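PDB 4KGM: Thg1-like uncharacterized protein from Bacillus thuringiensis, which probably transfers nucleotides to the 5' end of tRNA, in the 3'-to-5' direction, with a polymerase palm-like catalytic domain that binds ATP and magnesium. Local coordinates for residues D46-E51 / E118-K123. Sequence-based numbering, arbitrary orientation.
With ATP (adenosine-5'-triphosphate), chain E.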
loop_
_atom_site.group_PDB
_atom_site.type_symbol
_atom_site.label_atom_id
_atom_site.label_comp_id
_atom_site.label_asym_id
_atom_site.label_seq_id
_atom_site.Cartn_x
_atom_site.Cartn_y
_atom_site.Cartn_z
ATOM N N ASP A 46 36.961 12.073 0.089
ATOM C CA ASP A 46 37.544 11.930 -1.241
ATOM C C ASP A 46 36.900 12.906 -2.226
ATOM O O ASP A 46 35.689 12.871 -2.447
ATOM C CB ASP A 46 37.392 10.490 -1.738
ATOM C CG ASP A 46 38.073 10.257 -3.075
ATOM O OD1 ASP A 46 39.257 9.860 -3.082
ATOM O OD2 ASP A 46 37.424 10.473 -4.120
ATOM N N GLN A 47 37.718 13.774 -2.813
ATOM C CA GLN A 47 37.229 14.796 -3.734
ATOM C C GLN A 47 36.691 14.186 -5.026
ATOM O O GLN A 47 35.716 14.676 -5.591
ATOM C CB GLN A 47 38.341 15.800 -4.052
ATOM C CG GLN A 47 37.903 16.980 -4.912
ATOM C CD GLN A 47 37.194 18.058 -4.113
ATOM O OE1 GLN A 47 37.252 18.074 -2.884
ATOM N NE2 GLN A 47 36.522 18.968 -4.812
ATOM N N ASP A 48 37.331 13.117 -5.490
ATOM C CA ASP A 48 36.910 12.445 -6.716
ATOM C C ASP A 48 35.554 11.764 -6.555
ATOM O O ASP A 48 34.699 11.845 -7.437
ATOM C CB ASP A 48 37.961 11.427 -7.167
ATOM C CG ASP A 48 39.148 12.078 -7.846
ATOM O OD1 ASP A 48 38.960 13.131 -8.492
ATOM O OD2 ASP A 48 40.269 11.537 -7.736
ATOM N N LEU A 49 35.366 11.090 -5.424
ATOM C CA LEU A 49 34.116 10.397 -5.144
ATOM C C LEU A 49 32.971 11.390 -4.971
ATOM O O LEU A 49 31.881 11.198 -5.512
ATOM C CB LEU A 49 34.252 9.538 -3.887
ATOM C CG LEU A 49 33.009 8.746 -3.478
ATOM C CD1 LEU A 49 32.719 7.646 -4.485
ATOM C CD2 LEU A 49 33.170 8.171 -2.080
ATOM N N ALA A 50 33.230 12.454 -4.218
ATOM C CA ALA A 50 32.222 13.473 -3.956
ATOM C C ALA A 50 31.777 14.179 -5.235
ATOM O O ALA A 50 30.595 14.464 -5.411
ATOM C CB ALA A 50 32.740 14.480 -2.943
ATOM N N GLU A 51 32.723 14.453 -6.128
ATOM C CA GLU A 51 32.411 15.122 -7.389
ATOM C C GLU A 51 31.704 14.191 -8.369
ATOM O O GLU A 51 31.115 14.643 -9.354
ATOM C CB GLU A 51 33.676 15.701 -8.026
ATOM C CG GLU A 51 34.227 16.918 -7.304
ATOM C CD GLU A 51 35.459 17.491 -7.976
ATOM O OE1 GLU A 51 35.837 16.992 -9.057
ATOM O OE2 GLU A 51 36.049 18.443 -7.420
ATOM N N GLU A 118 36.094 6.627 -15.160
ATOM C CA GLU A 118 37.082 7.479 -15.814
ATOM C C GLU A 118 38.414 7.446 -15.072
ATOM O O GLU A 118 39.461 7.187 -15.666
ATOM C CB GLU A 118 36.582 8.923 -15.897
ATOM C CG GLU A 118 35.293 9.107 -16.678
ATOM C CD GLU A 118 34.818 10.549 -16.682
ATOM O OE1 GLU A 118 33.643 10.789 -17.033
ATOM O OE2 GLU A 118 35.620 11.443 -16.334
ATOM N N LYS A 119 38.365 7.709 -13.771
ATOM C CA LYS A 119 39.574 7.777 -12.958
ATOM C C LYS A 119 39.809 6.492 -12.171
ATOM O O LYS A 119 40.889 6.282 -11.619
ATOM C CB LYS A 119 39.506 8.970 -12.001
ATOM N N TYR A 120 38.794 5.636 -12.113
ATOM C CA TYR A 120 38.901 4.392 -11.360
ATOM C C TYR A 120 38.256 3.217 -12.088
ATOM O O TYR A 120 37.257 2.673 -11.621
ATOM C CB TYR A 120 38.260 4.551 -9.978
ATOM C CG TYR A 120 38.839 5.679 -9.154
ATOM C CD1 TYR A 120 38.305 6.961 -9.220
ATOM C CD2 TYR A 120 39.919 5.462 -8.307
ATOM C CE1 TYR A 120 38.833 7.994 -8.469
ATOM C CE2 TYR A 120 40.452 6.490 -7.552
ATOM C CZ TYR A 120 39.905 7.753 -7.637
ATOM O OH TYR A 120 40.432 8.777 -6.886
ATOM N N PRO A 121 38.834 2.810 -13.230
ATOM C CA PRO A 121 38.247 1.709 -14.002
ATOM C C PRO A 121 38.394 0.359 -13.304
ATOM O O PRO A 121 37.787 -0.623 -13.734
ATOM C CB PRO A 121 39.053 1.730 -15.304
ATOM C CG PRO A 121 40.362 2.323 -14.925
ATOM C CD PRO A 121 40.059 3.336 -13.858
ATOM N N ASP A 122 39.188 0.318 -12.239
ATOM C CA ASP A 122 39.399 -0.914 -11.487
ATOM C C ASP A 122 38.334 -1.099 -10.409
ATOM O O ASP A 122 38.142 -2.204 -9.897
ATOM C CB ASP A 122 40.795 -0.926 -10.861
ATOM N N LYS A 123 37.648 -0.011 -10.069
ATOM C CA LYS A 123 36.573 -0.049 -9.081
ATOM C C LYS A 123 35.471 -0.999 -9.539
ATOM O O LYS A 123 35.126 -1.027 -10.720
ATOM C CB LYS A 123 35.986 1.349 -8.883
ATOM C CG LYS A 123 35.881 1.800 -7.432
ATOM C CD LYS A 123 37.167 2.459 -6.960
ATOM C CE LYS A 123 37.002 3.078 -5.581
ATOM N NZ LYS A 123 38.220 3.819 -5.147
HETATM P PG ATP E . 24.279 -0.091 3.179
HETATM O O1G ATP E . 23.733 0.019 4.583
HETATM O O2G ATP E . 23.974 -1.398 2.485
HETATM O O3G ATP E . 24.017 1.129 2.328
HETATM P PB ATP E . 26.766 1.206 3.541
HETATM O O1B ATP E . 26.552 2.080 2.327
HETATM O O2B ATP E . 28.170 0.785 3.899
HETATM O O3B ATP E . 25.879 -0.131 3.397
HETATM P PA ATP E . 26.275 3.519 5.007
HETATM O O1A ATP E . 25.949 3.890 6.432
HETATM O O2A ATP E . 25.544 4.173 3.859
HETATM O O3A ATP E . 26.140 1.925 4.839
HETATM O "O5'" ATP E . 27.856 3.705 4.761
HETATM C "C5'" ATP E . 28.358 4.802 4.002
HETATM C "C4'" ATP E . 29.859 4.625 3.807
HETATM O "O4'" ATP E . 30.329 5.402 2.704
HETATM C "C3'" ATP E . 30.643 5.067 5.033
HETATM O "O3'" ATP E . 31.226 3.929 5.674
HETATM C "C2'" ATP E . 31.733 5.986 4.515
HETATM O "O2'" ATP E . 33.017 5.528 4.949
HETATM C "C1'" ATP E . 31.628 5.919 3.000
HETATM N N9 ATP E . 31.815 7.263 2.392
HETATM C C8 ATP E . 30.858 8.190 2.205
HETATM N N7 ATP E . 31.365 9.307 1.623
HETATM C C5 ATP E . 32.680 9.099 1.426
HETATM C C6 ATP E . 33.810 9.869 0.855
HETATM N N6 ATP E . 33.631 11.119 0.363
HETATM N N1 ATP E . 35.027 9.280 0.840
HETATM C C2 ATP E . 35.218 8.039 1.324
HETATM N N3 ATP E . 34.240 7.284 1.856
HETATM C C4 ATP E . 32.971 7.751 1.934
#
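At the adenine end of the ATP pocket in this polymerase palm-like domain, the capped first turn of helix 47-63 meets Tyr-120, in the loop that follows helix 97-119. The contact is small, burying 110 Å² in all, and one hydrogen bond carries it: Tyr-120 OH donates to Asp-48 OD2 over 2.9 Å. The hydroxyl reaches that oxygen on its anti side, 15° out of the carboxylate plane. The two side chains cross at about a right angle, with ring and carboxylate planes 67° apart. Asp-48 CB sits at the edge of the ring, near its plane and 3.8 Å from Tyr-120 CE1, so the aspartate meets the phenol by its methylene as well as its oxygen. Tyr-120 has CG anti to its own carbonyl carbon (chi1 -57°), which sends the ring across to the helix start, while the chain behind it folds into a type I turn closed by Lys-123 N to Tyr-120 O.

Asp-46, the N-cap of helix 47-63, lies between this corner and the adenine. Its CG lies anti to the backbone N, bringing OD2 back over the first turn to accept from Leu-49 N, nearly along the C-O axis. The other oxygen, OD1, takes a hydrogen bond from Ala-42 N, so both carboxylate oxygens have a backbone donor and the group is well fixed in this buried spot. The backbone N of Asp-46 makes a weak 3.5 Å hydrogen bond to N1 of the adenine. Leu-49, which also packs on Phe-112 and Met-116 of helix 97-119, reaches the base with a methyl, its CD2 lying 3.5 Å from ATP C6.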